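Local coordinates for diphosphomevalonate decarboxylase, putative (Trypanosoma brucei, PDB 2HKE), which probably catalyses the ATP-dependent decarboxylation of (R)-5-diphosphomevalonate to isopentenyl diphosphate in the mevalonate pathway, at residues A[44-49]-A[356-361]; A[96-101]-A[124-129]; A[153-158]-A[178-183]; A[273-278]-A[316-321]. The protein carries 1 engineered substitution. All blocks are in the same frame, centred on the assembly; numbering follows the deposited sequence.

Interaction 1 of 4, residues A[44-49]-A[356-361]; sequences SPFRSK and FEMLLQ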
loop_
_atom_site.group_PDB
_atom_site.type_symbol
_atom_site.label_atom_id
_atom_site.label_comp_id
_atom_site.label_asym_id
_atom_site.label_seq_id
_atom_site.Cartn_x
_atom_site.Cartn_y
_atom_site.Cartn_z
ATOM N N SER A 44 11.851 5.815 1.323
ATOM C CA SER A 44 13.213 5.331 1.152
ATOM C C SER A 44 13.343 3.959 1.812
ATOM O O SER A 44 12.888 3.769 2.943
ATOM C CB SER A 44 14.229 6.354 1.691
ATOM O OG SER A 44 14.751 5.972 2.957
ATOM N N PRO A 45 13.989 3.010 1.131
ATOM C CA PRO A 45 14.721 3.218 -0.124
ATOM C C PRO A 45 13.886 3.217 -1.392
ATOM O O PRO A 45 14.351 3.762 -2.385
ATOM C CB PRO A 45 15.723 2.053 -0.142
ATOM C CG PRO A 45 14.982 0.949 0.639
ATOM C CD PRO A 45 14.113 1.623 1.631
ATOM N N PHE A 46 12.669 2.639 -1.355
ATOM C CA PHE A 46 11.859 2.441 -2.556
ATOM C C PHE A 46 10.655 3.396 -2.625
ATOM O O PHE A 46 9.956 3.599 -1.630
ATOM C CB PHE A 46 11.355 1.000 -2.648
ATOM C CG PHE A 46 12.454 -0.030 -2.524
ATOM C CD1 PHE A 46 13.595 0.065 -3.296
ATOM C CD2 PHE A 46 12.361 -1.049 -1.596
ATOM C CE1 PHE A 46 14.620 -0.867 -3.154
ATOM C CE2 PHE A 46 13.363 -1.974 -1.461
ATOM C CZ PHE A 46 14.467 -1.904 -2.240
ATOM N N ARG A 47 10.402 3.891 -3.831
ATOM C CA ARG A 47 9.343 4.872 -4.077
ATOM C C ARG A 47 9.011 4.921 -5.566
ATOM O O ARG A 47 9.773 4.396 -6.411
ATOM C CB ARG A 47 9.760 6.254 -3.555
ATOM C CG ARG A 47 10.774 7.014 -4.415
ATOM C CD ARG A 47 12.145 6.349 -4.509
ATOM N NE ARG A 47 13.029 6.984 -5.514
ATOM C CZ ARG A 47 13.017 6.773 -6.842
ATOM N NH1 ARG A 47 12.141 5.966 -7.428
ATOM N NH2 ARG A 47 13.889 7.416 -7.609
ATOM N N SER A 48 7.884 5.556 -5.908
ATOM C CA SER A 48 7.612 5.919 -7.289
ATOM C C SER A 48 7.912 7.390 -7.475
ATOM O O SER A 48 7.789 8.190 -6.558
ATOM C CB SER A 48 6.186 5.655 -7.744
ATOM O OG SER A 48 5.831 4.326 -7.477
ATOM N N LYS A 49 8.283 7.721 -8.696
ATOM C CA LYS A 49 8.637 9.067 -9.050
ATOM C C LYS A 49 7.967 9.371 -10.378
ATOM O O LYS A 49 7.995 8.538 -11.292
ATOM C CB LYS A 49 10.143 9.149 -9.162
ATOM C CG LYS A 49 10.683 10.488 -9.639
ATOM C CD LYS A 49 12.188 10.526 -9.252
ATOM C CE LYS A 49 12.946 11.563 -9.934
ATOM N NZ LYS A 49 14.428 11.349 -9.660
ATOM N N PHE A 356 13.691 -15.225 2.484
ATOM C CA PHE A 356 12.810 -14.255 1.822
ATOM C C PHE A 356 13.488 -13.756 0.558
ATOM O O PHE A 356 14.740 -13.774 0.436
ATOM C CB PHE A 356 12.516 -13.051 2.726
ATOM C CG PHE A 356 11.915 -13.403 4.062
ATOM C CD1 PHE A 356 10.862 -14.312 4.168
ATOM C CD2 PHE A 356 12.352 -12.749 5.216
ATOM C CE1 PHE A 356 10.302 -14.621 5.396
ATOM C CE2 PHE A 356 11.775 -13.095 6.486
ATOM C CZ PHE A 356 10.743 -13.994 6.538
ATOM N N GLU A 357 12.689 -13.248 -0.370
ATOM C CA GLU A 357 13.249 -12.591 -1.539
ATOM C C GLU A 357 13.940 -11.307 -1.067
ATOM O O GLU A 357 14.962 -10.912 -1.594
ATOM C CB GLU A 357 12.176 -12.294 -2.552
ATOM C CG GLU A 357 11.435 -13.487 -3.051
ATOM C CD GLU A 357 12.397 -14.517 -3.651
ATOM O OE1 GLU A 357 12.951 -14.225 -4.743
ATOM O OE2 GLU A 357 12.626 -15.563 -2.998
ATOM N N MET A 358 13.364 -10.665 -0.054
ATOM C CA MET A 358 13.964 -9.505 0.566
ATOM C C MET A 358 13.170 -9.221 1.808
ATOM O O MET A 358 12.066 -9.724 1.966
ATOM C CB MET A 358 13.921 -8.275 -0.346
ATOM C CG MET A 358 12.719 -7.402 -0.198
ATOM S SD MET A 358 12.907 -5.902 -1.201
ATOM C CE MET A 358 12.810 -6.815 -2.672
ATOM N N LEU A 359 13.751 -8.430 2.681
ATOM C CA LEU A 359 13.078 -7.968 3.897
ATOM C C LEU A 359 13.222 -6.469 4.016
ATOM O O LEU A 359 14.339 -5.970 4.189
ATOM C CB LEU A 359 13.678 -8.618 5.136
ATOM C CG LEU A 359 13.050 -8.237 6.472
ATOM C CD1 LEU A 359 11.591 -8.691 6.527
ATOM C CD2 LEU A 359 13.830 -8.838 7.630
ATOM N N LEU A 360 12.088 -5.775 3.909
ATOM C CA LEU A 360 12.032 -4.315 3.902
ATOM C C LEU A 360 11.684 -3.880 5.296
ATOM O O LEU A 360 10.902 -4.549 5.920
ATOM C CB LEU A 360 10.915 -3.860 2.971
ATOM C CG LEU A 360 10.615 -2.386 2.806
ATOM C CD1 LEU A 360 11.890 -1.557 2.388
ATOM C CD2 LEU A 360 9.492 -2.228 1.813
ATOM N N GLN A 361 12.304 -2.820 5.801
ATOM C CA GLN A 361 11.835 -2.189 7.036
ATOM C C GLN A 361 11.587 -0.725 6.794
ATOM O O GLN A 361 12.345 -0.081 6.096
ATOM C CB GLN A 361 12.801 -2.445 8.201
ATOM C CG GLN A 361 12.518 -1.648 9.504
ATOM C CD GLN A 361 13.060 -0.242 9.475
ATOM O OE1 GLN A 361 14.075 0.014 8.846
ATOM N NE2 GLN A 361 12.397 0.689 10.194
HETATM O O HOH W 1 11.927 2.277 4.781
#
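P45 and L360 have the nearest CA atoms of the two segments, still 9.0 Å apart, too far for direct pairing of strands, so side chains and one water have to fill the gap. P45 follows a cis peptide bond and lays its own CG over the centre of the F46 ring, 3.8 Å above the plane. The two residues thus present a compact apolar block to the strand opposite. L360 holds CG anti to the backbone N (chi1 178°), which brings its CD1 methyl up to this block, 4.0 Å from P45 CD and 4.0 Å from F46 CD2. Farther round the ring M358 joins in: its SD lies 4.0 Å from F46 CE2 and 5.1 Å from the F46 centroid, 64° off the normal, so this Met-aromatic contact is oblique. F46 runs alongside both M358 and L360, pointing the other way. At the polar end a single water donates to S44 O at 2.6 Å and to Q361 O at 2.7 Å, tying one main-chain carbonyl to the other. F326 adds another aromatic ring to the cluster, and P107 touches both F46 and M358. A loop leading into strand 48-55 of the N-terminal family region here meets strand 358-363 of the C-terminal one, a junction in keeping with the two-domain GHMP kinase fold.

Interaction 2 of 4, residues A[96-101]-A[124-129]; sequences KKVNIV and AALIRA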
loop_
_atom_site.group_PDB
_atom_site.type_symbol
_atom_site.label_atom_id
_atom_site.label_comp_id
_atom_site.label_asym_id
_atom_site.label_seq_id
_atom_site.Cartn_x
_atom_site.Cartn_y
_atom_site.Cartn_z
ATOM N N LYS A 96 -3.672 22.767 -22.582
ATOM C CA LYS A 96 -2.306 22.315 -22.707
ATOM C C LYS A 96 -2.319 20.801 -22.676
ATOM O O LYS A 96 -3.157 20.200 -22.000
ATOM C CB LYS A 96 -1.451 22.813 -21.538
ATOM C CG LYS A 96 -1.422 24.308 -21.346
ATOM C CD LYS A 96 -0.424 24.960 -22.272
ATOM C CE LYS A 96 -0.414 26.491 -22.102
ATOM N NZ LYS A 96 -1.625 27.087 -22.767
ATOM N N LYS A 97 -1.385 20.203 -23.409
ATOM C CA LYS A 97 -1.106 18.786 -23.307
ATOM C C LYS A 97 0.048 18.620 -22.327
ATOM O O LYS A 97 0.773 19.569 -22.011
ATOM C CB LYS A 97 -0.690 18.186 -24.654
ATOM C CG LYS A 97 -1.645 18.453 -25.793
ATOM C CD LYS A 97 -2.993 17.797 -25.581
ATOM C CE LYS A 97 -4.017 18.366 -26.534
ATOM N NZ LYS A 97 -4.107 19.847 -26.403
ATOM N N VAL A 98 0.231 17.395 -21.878
ATOM C CA VAL A 98 1.224 17.112 -20.886
ATOM C C VAL A 98 2.055 15.894 -21.287
ATOM O O VAL A 98 1.534 14.943 -21.870
ATOM C CB VAL A 98 0.531 16.924 -19.517
ATOM C CG1 VAL A 98 -0.498 15.762 -19.560
ATOM C CG2 VAL A 98 1.535 16.756 -18.413
ATOM N N ASN A 99 3.353 15.959 -21.022
ATOM C CA ASN A 99 4.236 14.780 -21.062
ATOM C C ASN A 99 4.395 14.287 -19.636
ATOM O O ASN A 99 4.847 15.033 -18.791
ATOM C CB ASN A 99 5.673 15.060 -21.545
ATOM C CG ASN A 99 5.748 15.622 -22.953
ATOM O OD1 ASN A 99 6.377 16.669 -23.158
ATOM N ND2 ASN A 99 5.182 14.922 -23.925
ATOM N N ILE A 100 4.027 13.043 -19.390
ATOM C CA ILE A 100 4.170 12.396 -18.088
ATOM C C ILE A 100 5.197 11.288 -18.212
ATOM O O ILE A 100 5.102 10.458 -19.133
ATOM C CB ILE A 100 2.843 11.710 -17.681
ATOM C CG1 ILE A 100 1.667 12.692 -17.723
ATOM C CG2 ILE A 100 2.955 11.065 -16.304
ATOM C CD1 ILE A 100 0.344 12.001 -17.638
ATOM N N VAL A 101 6.134 11.263 -17.274
ATOM C CA VAL A 101 7.204 10.271 -17.261
ATOM C C VAL A 101 7.248 9.715 -15.859
ATOM O O VAL A 101 7.415 10.470 -14.898
ATOM C CB VAL A 101 8.561 10.924 -17.637
ATOM C CG1 VAL A 101 9.707 9.926 -17.485
ATOM C CG2 VAL A 101 8.500 11.532 -19.045
ATOM N N ALA A 124 -0.273 14.003 -7.787
ATOM C CA ALA A 124 0.301 15.194 -7.152
ATOM C C ALA A 124 1.079 16.065 -8.151
ATOM O O ALA A 124 0.951 17.272 -8.121
ATOM C CB ALA A 124 1.212 14.824 -5.970
ATOM N N ALA A 125 1.838 15.435 -9.054
ATOM C CA ALA A 125 2.608 16.164 -10.075
ATOM C C ALA A 125 1.669 16.879 -11.037
ATOM O O ALA A 125 1.903 18.031 -11.382
ATOM C CB ALA A 125 3.562 15.193 -10.844
ATOM N N LEU A 126 0.599 16.213 -11.464
ATOM C CA LEU A 126 -0.334 16.783 -12.398
ATOM C C LEU A 126 -1.086 17.963 -11.795
ATOM O O LEU A 126 -1.313 18.966 -12.464
ATOM C CB LEU A 126 -1.337 15.744 -12.885
ATOM C CG LEU A 126 -0.806 14.745 -13.896
ATOM C CD1 LEU A 126 -1.763 13.557 -14.049
ATOM C CD2 LEU A 126 -0.531 15.464 -15.224
ATOM N N ILE A 127 -1.500 17.821 -10.550
ATOM C CA ILE A 127 -2.306 18.841 -9.880
ATOM C C ILE A 127 -1.424 20.105 -9.736
ATOM O O ILE A 127 -1.906 21.189 -9.956
ATOM C CB ILE A 127 -2.822 18.360 -8.512
ATOM C CG1 ILE A 127 -4.024 17.420 -8.693
ATOM C CG2 ILE A 127 -3.241 19.531 -7.614
ATOM C CD1 ILE A 127 -4.265 16.542 -7.478
ATOM N N ARG A 128 -0.165 19.942 -9.394
ATOM C CA ARG A 128 0.725 21.098 -9.263
ATOM C C ARG A 128 0.917 21.765 -10.615
ATOM O O ARG A 128 0.702 22.975 -10.754
ATOM C CB ARG A 128 2.052 20.751 -8.635
ATOM C CG ARG A 128 2.871 22.017 -8.357
ATOM C CD ARG A 128 3.988 21.843 -7.465
ATOM N NE ARG A 128 3.577 21.857 -6.078
ATOM C CZ ARG A 128 4.428 21.854 -5.073
ATOM N NH1 ARG A 128 5.742 21.830 -5.290
ATOM N NH2 ARG A 128 3.958 21.844 -3.851
ATOM N N ALA A 129 1.235 20.970 -11.630
ATOM C CA ALA A 129 1.507 21.496 -12.978
ATOM C C ALA A 129 0.344 22.248 -13.585
ATOM O O ALA A 129 0.545 23.288 -14.224
ATOM C CB ALA A 129 1.919 20.342 -13.937
#
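L126 carries this helix-to-strand contact, reaching from helix 114-130 to V98 and I100, two buried residues of strand 97-104. Taking the helix in order, A124 and A125 come first and pack on V8 of strand 5-15, with A125 also against V52 of strand 48-55, consistent with the helix lying close over the sheet here. Next comes L126. Its CG stands anti to the carbonyl carbon (chi1 -75°), and the CD2 branch does the touching: it is 4.0 Å from V98 CG2 and 4.3 Å from I100 CD1. V98 and L126 cross at about a right angle, meeting methyl to methyl, whereas I100 needs the far end of its side chain to arrive. The extended outer torsion of I100 (chi2 167°) carries CD1 there. I127 turns to L85 of helix 76-86, which L126 also touches, while V98 packs on L82 and R86 of that same helix. R128, on the exposed side, makes a cation-pi contact with Y370. A129 closes the segment with its CB directed at the strand, though it rests on V6 and V52 instead. Helix 114-130 is thereby seated on the sheet of the S5-like N-terminal domain, next to helix 76-86. Between the two segments the chemistry is wholly aliphatic, with a single leucine methyl serving both partners, so the contact probably rests on dispersion and on burial of apolar surface.

Interaction 3 of 4, residues A[153-158]-A[178-183]; sequences GGFVIW and THWPEI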
loop_
_atom_site.group_PDB
_atom_site.type_symbol
_atom_site.label_atom_id
_atom_site.label_comp_id
_atom_site.label_asym_id
_atom_site.label_seq_id
_atom_site.Cartn_x
_atom_site.Cartn_y
_atom_site.Cartn_z
ATOM N N GLY A 153 1.015 11.326 5.037
ATOM C CA GLY A 153 1.833 10.533 5.955
ATOM C C GLY A 153 0.984 9.944 7.061
ATOM O O GLY A 153 -0.175 10.320 7.262
ATOM N N GLY A 154 1.549 9.004 7.792
ATOM C CA GLY A 154 0.922 8.522 8.982
ATOM C C GLY A 154 -0.085 7.423 8.800
ATOM O O GLY A 154 0.131 6.539 7.982
ATOM N N PHE A 155 -1.174 7.496 9.564
ATOM C CA PHE A 155 -2.281 6.522 9.499
ATOM C C PHE A 155 -3.417 7.234 8.756
ATOM O O PHE A 155 -3.834 8.336 9.121
ATOM C CB PHE A 155 -2.738 6.119 10.861
ATOM C CG PHE A 155 -1.774 5.263 11.619
ATOM C CD1 PHE A 155 -0.618 5.785 12.136
ATOM C CD2 PHE A 155 -2.055 3.930 11.861
ATOM C CE1 PHE A 155 0.250 4.971 12.886
ATOM C CE2 PHE A 155 -1.183 3.121 12.590
ATOM C CZ PHE A 155 -0.049 3.667 13.104
ATOM N N VAL A 156 -3.905 6.618 7.693
ATOM C CA VAL A 156 -4.786 7.282 6.741
ATOM C C VAL A 156 -6.045 6.446 6.535
ATOM O O VAL A 156 -5.948 5.236 6.283
ATOM C CB VAL A 156 -4.036 7.474 5.393
ATOM C CG1 VAL A 156 -4.903 8.117 4.331
ATOM C CG2 VAL A 156 -2.730 8.284 5.646
ATOM N N ILE A 157 -7.185 7.110 6.644
ATOM C CA ILE A 157 -8.486 6.516 6.333
ATOM C C ILE A 157 -8.952 6.900 4.937
ATOM O O ILE A 157 -9.011 8.061 4.598
ATOM C CB ILE A 157 -9.530 6.973 7.331
ATOM C CG1 ILE A 157 -9.185 6.465 8.738
ATOM C CG2 ILE A 157 -10.943 6.465 6.916
ATOM C CD1 ILE A 157 -10.042 7.180 9.854
ATOM N N TRP A 158 -9.349 5.917 4.131
ATOM C CA TRP A 158 -10.070 6.215 2.926
ATOM C C TRP A 158 -11.540 6.156 3.322
ATOM O O TRP A 158 -12.066 5.059 3.642
ATOM C CB TRP A 158 -9.760 5.138 1.842
ATOM C CG TRP A 158 -10.452 5.344 0.551
ATOM C CD1 TRP A 158 -11.259 6.397 0.202
ATOM C CD2 TRP A 158 -10.458 4.450 -0.569
ATOM N NE1 TRP A 158 -11.748 6.218 -1.073
ATOM C CE2 TRP A 158 -11.266 5.041 -1.571
ATOM C CE3 TRP A 158 -9.832 3.234 -0.838
ATOM C CZ2 TRP A 158 -11.492 4.439 -2.801
ATOM C CZ3 TRP A 158 -10.081 2.626 -2.090
ATOM C CH2 TRP A 158 -10.888 3.263 -3.045
ATOM N N THR A 178 4.234 11.458 13.424
ATOM C CA THR A 178 4.770 11.706 14.746
ATOM C C THR A 178 3.982 11.089 15.889
ATOM O O THR A 178 4.460 11.063 17.021
ATOM C CB THR A 178 4.899 13.241 15.031
ATOM O OG1 THR A 178 3.606 13.786 15.179
ATOM C CG2 THR A 178 5.603 13.942 13.950
ATOM N N HIS A 179 2.781 10.570 15.630
ATOM C CA HIS A 179 1.901 10.137 16.703
ATOM C C HIS A 179 2.468 8.909 17.417
ATOM O O HIS A 179 2.509 8.857 18.628
ATOM C CB HIS A 179 0.476 9.892 16.193
ATOM C CG HIS A 179 -0.450 9.344 17.232
ATOM N ND1 HIS A 179 -0.944 10.106 18.275
ATOM C CD2 HIS A 179 -0.966 8.100 17.394
ATOM C CE1 HIS A 179 -1.727 9.351 19.030
ATOM N NE2 HIS A 179 -1.738 8.122 18.527
ATOM N N TRP A 180 2.924 7.920 16.669
ATOM C CA TRP A 180 3.312 6.626 17.238
ATOM C C TRP A 180 4.620 6.186 16.634
ATOM O O TRP A 180 4.650 5.259 15.816
ATOM C CB TRP A 180 2.201 5.598 16.933
ATOM C CG TRP A 180 2.172 4.341 17.779
ATOM C CD1 TRP A 180 3.096 3.927 18.682
ATOM C CD2 TRP A 180 1.197 3.298 17.703
ATOM N NE1 TRP A 180 2.731 2.732 19.232
ATOM C CE2 TRP A 180 1.564 2.320 18.647
ATOM C CE3 TRP A 180 0.025 3.124 16.966
ATOM C CZ2 TRP A 180 0.808 1.183 18.863
ATOM C CZ3 TRP A 180 -0.733 2.009 17.174
ATOM C CH2 TRP A 180 -0.362 1.057 18.128
ATOM N N PRO A 181 5.718 6.883 16.964
ATOM C CA PRO A 181 6.996 6.613 16.308
ATOM C C PRO A 181 7.558 5.222 16.594
ATOM O O PRO A 181 8.433 4.763 15.882
ATOM C CB PRO A 181 7.951 7.670 16.917
ATOM C CG PRO A 181 7.278 8.226 18.097
ATOM C CD PRO A 181 5.797 7.991 17.934
ATOM N N GLU A 182 7.073 4.569 17.652
ATOM C CA GLU A 182 7.521 3.223 17.971
ATOM C C GLU A 182 7.093 2.164 16.959
ATOM O O GLU A 182 7.776 1.161 16.775
ATOM C CB GLU A 182 7.045 2.802 19.325
ATOM C CG GLU A 182 7.589 3.644 20.419
ATOM C CD GLU A 182 6.746 4.902 20.752
ATOM O OE1 GLU A 182 5.790 5.330 20.029
ATOM O OE2 GLU A 182 7.080 5.487 21.806
ATOM N N ILE A 183 5.969 2.377 16.319
ATOM C CA ILE A 183 5.433 1.326 15.419
ATOM C C ILE A 183 6.252 1.288 14.134
ATOM O O ILE A 183 6.661 2.324 13.520
ATOM C CB ILE A 183 3.861 1.427 15.313
ATOM C CG1 ILE A 183 3.246 0.084 14.810
ATOM C CG2 ILE A 183 3.506 2.619 14.549
ATOM C CD1 ILE A 183 1.790 -0.024 15.038
#
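F155 pushes the end of its ring, CZ, against both W180 and I183, with CZ 3.9 Å from W180 CE3 and 4.0 Å from I183 CG2. The two partners meet it differently. The I183 methyl comes at the edge of the phenyl ring, near its plane, whereas the six-membered part of the indole approaches obliquely and makes no clean stack. W180 and I183 are held as a pair by their own backbone: they are the first and last residues of a type I beta turn, closed by I183 N to W180 O at 3.2 Å. With W180 CG anti to the backbone N (chi1 -161°), the indole folds back beside I183, whose CB lies 4.0 Å above one face, toward the rim. On the strand side F155 follows two glycines, and G154 adopts a positive phi of 86° as the chain enters strand 155-159. Helix 237-256 covers the same cluster: F240 packs on F155 and I183, while F237 packs on W180 and I183. The contact fastens strand 155-159, which lies between strands 36-40 and 170-175 in the large N-terminal sheet, to the turn leading into strand 183-189 of the second sheet. All three touching side chains are buried and apolar, so the contact itself rests on aromatic and aliphatic packing, while the turn is closed by its own backbone bond and H179 NE2 is tied to I232 O.

Interaction 4 of 4, residues A[273-278]-A[316-321]; sequences IRLVKA and EHFPTP. With SO4 (sulfate ion), chain D.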
loop_
_atom_site.group_PDB
_atom_site.type_symbol
_atom_site.label_atom_id
_atom_site.label_comp_id
_atom_site.label_asym_id
_atom_site.label_seq_id
_atom_site.Cartn_x
_atom_site.Cartn_y
_atom_site.Cartn_z
ATOM N N ILE A 273 2.132 -16.990 8.696
ATOM C CA ILE A 273 1.031 -16.779 9.601
ATOM C C ILE A 273 1.244 -17.676 10.828
ATOM O O ILE A 273 1.162 -17.213 11.941
ATOM C CB ILE A 273 -0.302 -17.083 8.932
ATOM C CG1 ILE A 273 -0.630 -16.033 7.867
ATOM C CG2 ILE A 273 -1.398 -17.267 9.984
ATOM C CD1 ILE A 273 -1.833 -16.389 7.039
ATOM N N ARG A 274 1.517 -18.966 10.601
ATOM C CA ARG A 274 1.747 -19.883 11.703
ATOM C C ARG A 274 2.891 -19.438 12.598
ATOM O O ARG A 274 2.781 -19.566 13.836
ATOM C CB ARG A 274 2.018 -21.307 11.192
ATOM C CG ARG A 274 0.850 -21.869 10.469
ATOM C CD ARG A 274 0.840 -23.405 10.461
ATOM N NE ARG A 274 2.130 -23.972 10.098
ATOM C CZ ARG A 274 2.575 -24.092 8.857
ATOM N NH1 ARG A 274 1.834 -23.695 7.846
ATOM N NH2 ARG A 274 3.765 -24.642 8.634
ATOM N N LEU A 275 3.965 -18.930 11.986
ATOM C CA LEU A 275 5.156 -18.486 12.724
ATOM C C LEU A 275 4.860 -17.277 13.618
ATOM O O LEU A 275 5.239 -17.234 14.818
ATOM C CB LEU A 275 6.262 -18.150 11.733
ATOM C CG LEU A 275 7.614 -17.766 12.302
ATOM C CD1 LEU A 275 8.103 -18.718 13.420
ATOM C CD2 LEU A 275 8.609 -17.689 11.174
ATOM N N VAL A 276 4.183 -16.292 13.069
ATOM C CA VAL A 276 3.842 -15.128 13.876
ATOM C C VAL A 276 2.990 -15.573 15.048
ATOM O O VAL A 276 3.216 -15.147 16.191
ATOM C CB VAL A 276 3.123 -14.062 13.040
ATOM C CG1 VAL A 276 2.536 -12.965 13.920
ATOM C CG2 VAL A 276 4.090 -13.557 11.969
ATOM N N LYS A 277 1.983 -16.407 14.779
ATOM C CA LYS A 277 1.114 -16.893 15.842
ATOM C C LYS A 277 1.875 -17.643 16.928
ATOM O O LYS A 277 1.643 -17.442 18.130
ATOM C CB LYS A 277 0.024 -17.796 15.261
ATOM C CG LYS A 277 -1.037 -17.011 14.514
ATOM C CD LYS A 277 -2.063 -17.971 13.923
ATOM C CE LYS A 277 -3.180 -17.216 13.242
ATOM N NZ LYS A 277 -4.108 -18.194 12.608
ATOM N N ALA A 278 2.787 -18.510 16.501
ATOM C CA ALA A 278 3.584 -19.331 17.419
ATOM C C ALA A 278 4.540 -18.470 18.234
ATOM O O ALA A 278 4.768 -18.722 19.405
ATOM C CB ALA A 278 4.380 -20.362 16.651
ATOM N N GLU A 316 15.724 -17.552 11.801
ATOM C CA GLU A 316 15.868 -18.937 12.173
ATOM C C GLU A 316 15.034 -19.845 11.278
ATOM O O GLU A 316 15.359 -20.986 11.093
ATOM C CB GLU A 316 15.503 -19.083 13.621
ATOM C CG GLU A 316 16.527 -18.437 14.448
ATOM C CD GLU A 316 17.836 -19.229 14.542
ATOM O OE1 GLU A 316 17.810 -20.481 14.410
ATOM O OE2 GLU A 316 18.867 -18.569 14.780
ATOM N N HIS A 317 13.944 -19.316 10.740
ATOM C CA HIS A 317 12.989 -20.111 9.973
ATOM C C HIS A 317 13.085 -19.806 8.501
ATOM O O HIS A 317 12.812 -20.668 7.640
ATOM C CB HIS A 317 11.570 -19.802 10.490
ATOM C CG HIS A 317 11.369 -20.158 11.929
ATOM N ND1 HIS A 317 11.742 -19.340 12.962
ATOM C CD2 HIS A 317 10.845 -21.256 12.500
ATOM C CE1 HIS A 317 11.455 -19.914 14.112
ATOM N NE2 HIS A 317 10.923 -21.090 13.855
ATOM N N PHE A 318 13.389 -18.560 8.187
ATOM C CA PHE A 318 13.571 -18.109 6.791
ATOM C C PHE A 318 14.917 -17.393 6.661
ATOM O O PHE A 318 14.969 -16.184 6.512
ATOM C CB PHE A 318 12.446 -17.166 6.386
ATOM C CG PHE A 318 11.099 -17.808 6.304
ATOM C CD1 PHE A 318 10.259 -17.832 7.395
ATOM C CD2 PHE A 318 10.679 -18.394 5.121
ATOM C CE1 PHE A 318 9.003 -18.453 7.305
ATOM C CE2 PHE A 318 9.426 -18.987 5.014
ATOM C CZ PHE A 318 8.592 -19.007 6.115
ATOM N N PRO A 319 16.040 -18.148 6.715
ATOM C CA PRO A 319 17.355 -17.530 6.765
ATOM C C PRO A 319 17.608 -16.765 5.511
ATOM O O PRO A 319 17.590 -17.329 4.406
ATOM C CB PRO A 319 18.308 -18.730 6.900
ATOM C CG PRO A 319 17.425 -19.853 7.321
ATOM C CD PRO A 319 16.119 -19.620 6.753
ATOM N N THR A 320 17.835 -15.472 5.683
ATOM C CA THR A 320 17.934 -14.541 4.591
ATOM C C THR A 320 19.224 -13.715 4.743
ATOM O O THR A 320 19.455 -13.096 5.784
ATOM C CB THR A 320 16.748 -13.574 4.583
ATOM O OG1 THR A 320 15.514 -14.329 4.583
ATOM C CG2 THR A 320 16.841 -12.595 3.363
ATOM N N PRO A 321 20.032 -13.666 3.689
ATOM C CA PRO A 321 21.285 -12.896 3.805
ATOM C C PRO A 321 21.039 -11.389 4.005
ATOM O O PRO A 321 20.056 -10.841 3.476
ATOM C CB PRO A 321 22.019 -13.178 2.491
ATOM C CG PRO A 321 21.067 -13.852 1.587
ATOM C CD PRO A 321 19.844 -14.286 2.371
HETATM S S SO4 D . 3.419 -26.300 12.550
HETATM O O1 SO4 D . 2.587 -27.461 12.260
HETATM O O2 SO4 D . 4.264 -26.594 13.687
HETATM O O3 SO4 D . 4.218 -26.008 11.355
HETATM O O4 SO4 D . 2.524 -25.186 12.829
#
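With CG of L275 anti to the backbone N (chi1 -176°) and CG of H317 anti to the carbonyl carbon (chi1 -62°), a leucine methyl is set squarely over an imidazole. L275 CD1 stands 3.6 Å from the centroid of the H317 ring and 6° off its normal, a nearly ideal CH-pi contact. The other branch is used too: L275 CD2 lies 3.7 Å from H317 CB and 4.0 Å from F318 CE1, meeting the phenyl ring at its edge, in plane. One forked leucine thus serves two rings. The imidazole is kept from turning by M313 O at its ND1 and L348 N at its NE2, consistent with a neutral ring carrying its proton on ND1. Farther along, T320 OG1 donates to F318 O at 2.7 Å from above the carbonyl plane, and it also bonds F356 N. On the exposed flank of the helix R274 binds a sulfate, probably from the crystallisation liquor, through three bent hydrogen bonds: its NE is shared between sulfate O4 at 3.0 Å and O3 at 3.2 Å, and its NH2 reaches O3 at 3.1 Å. D350 N also binds this ion. L275 touches M313 and L314 as well, so helix 267-283 packs along the end of helix 307-317, while V276 of the same helix turns to L288 and Y290 of strand 288-291.

All four contacts are made by mostly buried apolar side chains, but they hold different parts of the fold. Interactions 1 and 3 lie nearer the chain's centre, about 12 and 14 Å from it to their own centres; 2 and 4 lie farther out, at about 23 and 22 Å. Interactions 1, 2 and 3 all reach the large N-terminal sheet: interaction 2 seats a helix on it, while 1 and 3 join it to elements of the second sheet. Interaction 4, wholly C-terminal, touches interaction 1 through F356. The chemistry varies accordingly: aliphatic in 2, aromatic and aliphatic in 3, sulfur-aromatic with a bridging water in 1, and CH-pi in 4, where an exposed arginine also holds sulfate.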